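Local coordinates for TTHB210-like domain-containing protein (Thermus thermophilus, PDB 3VG8), which is of unknown function but assembles into a homodecamer and is controlled by the sigmaE/anti-sigmaE regulatory system, at residues F[35-38]-F[39-43]; F[60-63]-F[64-67]. The protein carries 1 engineered substitution. All coordinates share one frame; numbering follows the deposited sequence.

Both contacts are short-range: each lies within one unbroken piece of chain, and their centres lie about 22 Å apart, their nearest atoms about 7 Å. Contact 1 is partly buried and closes the hairpin between strands 33-36 and 42-50 of the antiparallel sheet. Contact 2 lies at the surface, where the chain leaves the short strand 60-61 and enters helix 65-71. An aspartate leads the chemistry of each, in different ways. Asp37 turns inward to the amides of its own turn, backed by strand bonds and a tyrosine-leucine pair; Asp62 meets a single threonine hydroxyl. Both places also touch other subunits, contact 2 through a beta ladder that crosses the interface.

Contact 1 of 2, residues F[35-38]-F[39-43]; sequences AYDR and AGNLV
Asp37 and Asn41 meet across the tight end of a beta hairpin, where a type I turn runs from Asp37 to Gly40. Among the backbone bonds, Gly40 N closes the turn on Asp37 O at 3.0 Å, Asp37 N donates to Asn41 O, and Val43 N to Ala35 O at 2.7 Å. The first two, with Gly40 at positive phi (87°), which favours glycine, make this a type I turn plus G1 bulge.

The carboxylate supplies the polar side-chain contacts. With CG placed between the backbone N and the carbonyl carbon (chi1 59°), Asp37 folds back over its own turn. OD1 accepts from Ala39 N at 2.8 Å, an Asx turn, and from Asn41 N at 3.0 Å, the two donors arriving from opposite faces of the carboxylate plane. OD2 takes a weak, 3.5 Å bond from Asn41 ND2, the amide standing 77° to the carboxylate. The OD1 bonds thus fix both the carboxylate and the turn's backbone.

Apolar contact is made by Tyr36 and Leu42, a non-hydrogen-bonded antiparallel pair. Leu42 CD1 sits over one face of the Tyr36 ring, 4.0 Å from its centroid, a CH-pi contact, while Leu42 CB lies 3.7 Å from Tyr36 CE2. Gly40 O lies at the ring's edge. Val43 CG2 packs against Asp37 CB at 3.8 Å.

Arg38 makes a salt bridge to Glu112, and Ser4 and Lys8 of a neighbouring subunit bond Gly40 O and Asn41 OD1. The hairpin joins strands 33-36 and 42-50, and helix 104-110 packs against Asp37 and Val43 through Val110.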
loop_
_atom_site.group_PDB
_atom_site.type_symbol
_atom_site.label_atom_id
_atom_site.label_comp_id
_atom_site.label_asym_id
_atom_site.label_seq_id
_atom_site.Cartn_x
_atom_site.Cartn_y
_atom_site.Cartn_z
ATOM N N ALA F 35 9.837 -30.362 -15.765
ATOM C CA ALA F 35 10.736 -29.461 -15.043
ATOM C C ALA F 35 10.484 -29.564 -13.547
ATOM O O ALA F 35 9.381 -29.286 -13.075
ATOM C CB ALA F 35 10.528 -28.018 -15.494
ATOM N N TYR F 36 11.529 -29.940 -12.814
ATOM C CA TYR F 36 11.463 -30.095 -11.368
ATOM C C TYR F 36 12.197 -28.970 -10.653
ATOM O O TYR F 36 13.135 -28.391 -11.215
ATOM C CB TYR F 36 12.102 -31.429 -10.975
ATOM C CG TYR F 36 11.356 -32.640 -11.490
ATOM C CD1 TYR F 36 11.533 -33.095 -12.805
ATOM C CD2 TYR F 36 10.428 -33.302 -10.678
ATOM C CE1 TYR F 36 10.799 -34.172 -13.298
ATOM C CE2 TYR F 36 9.688 -34.386 -11.159
ATOM C CZ TYR F 36 9.876 -34.812 -12.467
ATOM O OH TYR F 36 9.131 -35.867 -12.946
ATOM N N ASP F 37 11.788 -28.656 -9.420
ATOM C CA ASP F 37 12.497 -27.623 -8.674
ATOM C C ASP F 37 13.637 -28.260 -7.864
ATOM O O ASP F 37 13.919 -29.450 -8.008
ATOM C CB ASP F 37 11.564 -26.820 -7.763
ATOM C CG ASP F 37 10.832 -27.679 -6.738
ATOM O OD1 ASP F 37 11.328 -28.778 -6.356
ATOM O OD2 ASP F 37 9.745 -27.221 -6.304
ATOM N N ARG F 38 14.305 -27.472 -7.031
ATOM C CA ARG F 38 15.422 -27.995 -6.243
ATOM C C ARG F 38 15.013 -29.049 -5.218
ATOM O O ARG F 38 15.851 -29.806 -4.742
ATOM C CB ARG F 38 16.165 -26.842 -5.540
ATOM C CG ARG F 38 16.899 -25.877 -6.492
ATOM C CD ARG F 38 17.845 -24.955 -5.715
ATOM N NE ARG F 38 18.415 -23.864 -6.510
ATOM C CZ ARG F 38 19.453 -23.990 -7.334
ATOM N NH1 ARG F 38 20.045 -25.162 -7.485
ATOM N NH2 ARG F 38 19.900 -22.940 -8.007
ATOM N N ALA F 39 13.726 -29.107 -4.892
ATOM C CA ALA F 39 13.226 -30.063 -3.914
ATOM C C ALA F 39 12.800 -31.356 -4.606
ATOM O O ALA F 39 12.405 -32.322 -3.963
ATOM C CB ALA F 39 12.034 -29.455 -3.135
ATOM N N GLY F 40 12.853 -31.360 -5.928
ATOM C CA GLY F 40 12.473 -32.561 -6.637
ATOM C C GLY F 40 10.990 -32.650 -6.935
ATOM O O GLY F 40 10.521 -33.714 -7.346
ATOM N N ASN F 41 10.264 -31.555 -6.721
ATOM C CA ASN F 41 8.829 -31.496 -7.016
ATOM C C ASN F 41 8.652 -31.118 -8.497
ATOM O O ASN F 41 9.377 -30.257 -9.010
ATOM C CB ASN F 41 8.148 -30.404 -6.193
ATOM C CG ASN F 41 8.268 -30.633 -4.713
ATOM O OD1 ASN F 41 7.976 -31.715 -4.229
ATOM N ND2 ASN F 41 8.697 -29.605 -3.980
ATOM N N LEU F 42 7.694 -31.743 -9.168
ATOM C CA LEU F 42 7.407 -31.436 -10.565
ATOM C C LEU F 42 6.670 -30.090 -10.635
ATOM O O LEU F 42 5.592 -29.924 -10.068
ATOM C CB LEU F 42 6.538 -32.523 -11.179
ATOM C CG LEU F 42 6.076 -32.268 -12.621
ATOM C CD1 LEU F 42 7.276 -32.184 -13.555
ATOM C CD2 LEU F 42 5.132 -33.411 -13.051
ATOM N N VAL F 43 7.269 -29.142 -11.342
ATOM C CA VAL F 43 6.727 -27.792 -11.492
ATOM C C VAL F 43 5.879 -27.613 -12.754
ATOM O O VAL F 43 4.829 -26.948 -12.729
ATOM C CB VAL F 43 7.894 -26.757 -11.515
ATOM C CG1 VAL F 43 7.370 -25.340 -11.689
ATOM C CG2 VAL F 43 8.665 -26.841 -10.199
#

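Contact 2 of 2, residues F[60-63]-F[64-67]; sequences YVDI and GTKT
A side-chain hydrogen bond at the start of a helix, from Thr65 back to Asp62, marks the surface corner where strand 60-61 gives way to helix 65-71. Thr65 OG1 donates to Asp62 OD2, and at 2.5 Å the bond is very short. The two side chains cross at about a right angle. A chi1 of -162° sets the Asp62 carboxylate opposite its backbone N and beside the carbonyl carbon, from where OD2 reaches the threonine; Thr65 CG2 is 3.8 Å from that same oxygen.

Between them, Ile63 points away from the helix start, and its side chain touches Phe47 of strand 42-50. Gly64 takes the N-cap position with positive phi (69°), where a beta carbon would clash with Ile63 O.

The corner also faces a fifth subunit: Asn80 OD1 of that chain accepts from Asp62 N, His78 of that chain packs on Asp62 and Thr65, and Tyr60 and Ile63 form an antiparallel ladder with one of its strands, carrying the sheet across the interface.

With an alanine in place of Asp62, the Thr65 hydroxyl would probably lose this acceptor and be freer to turn. Across the corner the side chains are joined by one hydrogen bond, a carboxylate oxygen to a hydroxyl, a polar link that rests on that single pair.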
loop_
_atom_site.group_PDB
_atom_site.type_symbol
_atom_site.label_atom_id
_atom_site.label_comp_id
_atom_site.label_asym_id
_atom_site.label_seq_id
_atom_site.Cartn_x
_atom_site.Cartn_y
_atom_site.Cartn_z
ATOM N N TYR F 60 -1.431 -32.260 -34.269
ATOM C CA TYR F 60 -0.802 -32.946 -33.149
ATOM C C TYR F 60 -1.933 -33.563 -32.347
ATOM O O TYR F 60 -2.731 -32.840 -31.732
ATOM C CB TYR F 60 -0.038 -31.947 -32.285
ATOM C CG TYR F 60 1.263 -31.471 -32.874
ATOM C CD1 TYR F 60 2.415 -32.252 -32.791
ATOM C CD2 TYR F 60 1.358 -30.227 -33.471
ATOM C CE1 TYR F 60 3.622 -31.796 -33.281
ATOM C CE2 TYR F 60 2.563 -29.761 -33.969
ATOM C CZ TYR F 60 3.690 -30.541 -33.870
ATOM O OH TYR F 60 4.894 -30.061 -34.345
ATOM N N VAL F 61 -2.019 -34.891 -32.366
ATOM C CA VAL F 61 -3.091 -35.581 -31.653
ATOM C C VAL F 61 -2.526 -36.583 -30.667
ATOM O O VAL F 61 -1.511 -37.238 -30.946
ATOM C CB VAL F 61 -4.016 -36.329 -32.635
ATOM C CG1 VAL F 61 -5.225 -36.890 -31.901
ATOM C CG2 VAL F 61 -4.462 -35.386 -33.742
ATOM N N ASP F 62 -3.175 -36.682 -29.505
ATOM C CA ASP F 62 -2.773 -37.626 -28.461
ATOM C C ASP F 62 -1.300 -37.471 -28.111
ATOM O O ASP F 62 -0.566 -38.448 -28.108
ATOM C CB ASP F 62 -3.016 -39.065 -28.940
ATOM C CG ASP F 62 -3.048 -40.081 -27.789
ATOM O OD1 ASP F 62 -2.810 -41.275 -28.059
ATOM O OD2 ASP F 62 -3.325 -39.703 -26.625
ATOM N N ILE F 63 -0.866 -36.251 -27.818
ATOM C CA ILE F 63 0.540 -36.010 -27.495
ATOM C C ILE F 63 0.798 -36.082 -25.983
ATOM O O ILE F 63 -0.053 -35.689 -25.175
ATOM C CB ILE F 63 0.988 -34.623 -28.034
ATOM C CG1 ILE F 63 0.611 -34.507 -29.501
ATOM C CG2 ILE F 63 2.491 -34.468 -27.922
ATOM C CD1 ILE F 63 1.278 -35.551 -30.389
ATOM N N GLY F 64 1.970 -36.605 -25.617
ATOM C CA GLY F 64 2.364 -36.731 -24.217
ATOM C C GLY F 64 1.595 -37.745 -23.368
ATOM O O GLY F 64 1.672 -37.712 -22.138
ATOM N N THR F 65 0.880 -38.666 -24.006
ATOM C CA THR F 65 0.088 -39.645 -23.267
ATOM C C THR F 65 0.903 -40.519 -22.317
ATOM O O THR F 65 0.552 -40.653 -21.132
ATOM C CB THR F 65 -0.687 -40.538 -24.229
ATOM O OG1 THR F 65 -1.231 -39.726 -25.272
ATOM C CG2 THR F 65 -1.853 -41.241 -23.499
ATOM N N LYS F 66 1.977 -41.115 -22.835
ATOM C CA LYS F 66 2.860 -41.980 -22.040
ATOM C C LYS F 66 3.386 -41.222 -20.818
ATOM O O LYS F 66 3.189 -41.644 -19.681
ATOM C CB LYS F 66 4.044 -42.464 -22.902
ATOM C CG LYS F 66 5.078 -43.342 -22.177
ATOM C CD LYS F 66 6.235 -43.720 -23.124
ATOM C CE LYS F 66 7.366 -44.460 -22.406
ATOM N NZ LYS F 66 8.581 -44.685 -23.277
ATOM N N THR F 67 4.053 -40.101 -21.069
ATOM C CA THR F 67 4.617 -39.274 -20.008
ATOM C C THR F 67 3.548 -38.829 -19.002
ATOM O O THR F 67 3.705 -39.016 -17.801
ATOM C CB THR F 67 5.307 -38.020 -20.601
ATOM O OG1 THR F 67 6.363 -38.427 -21.485
ATOM C CG2 THR F 67 5.883 -37.138 -19.485
#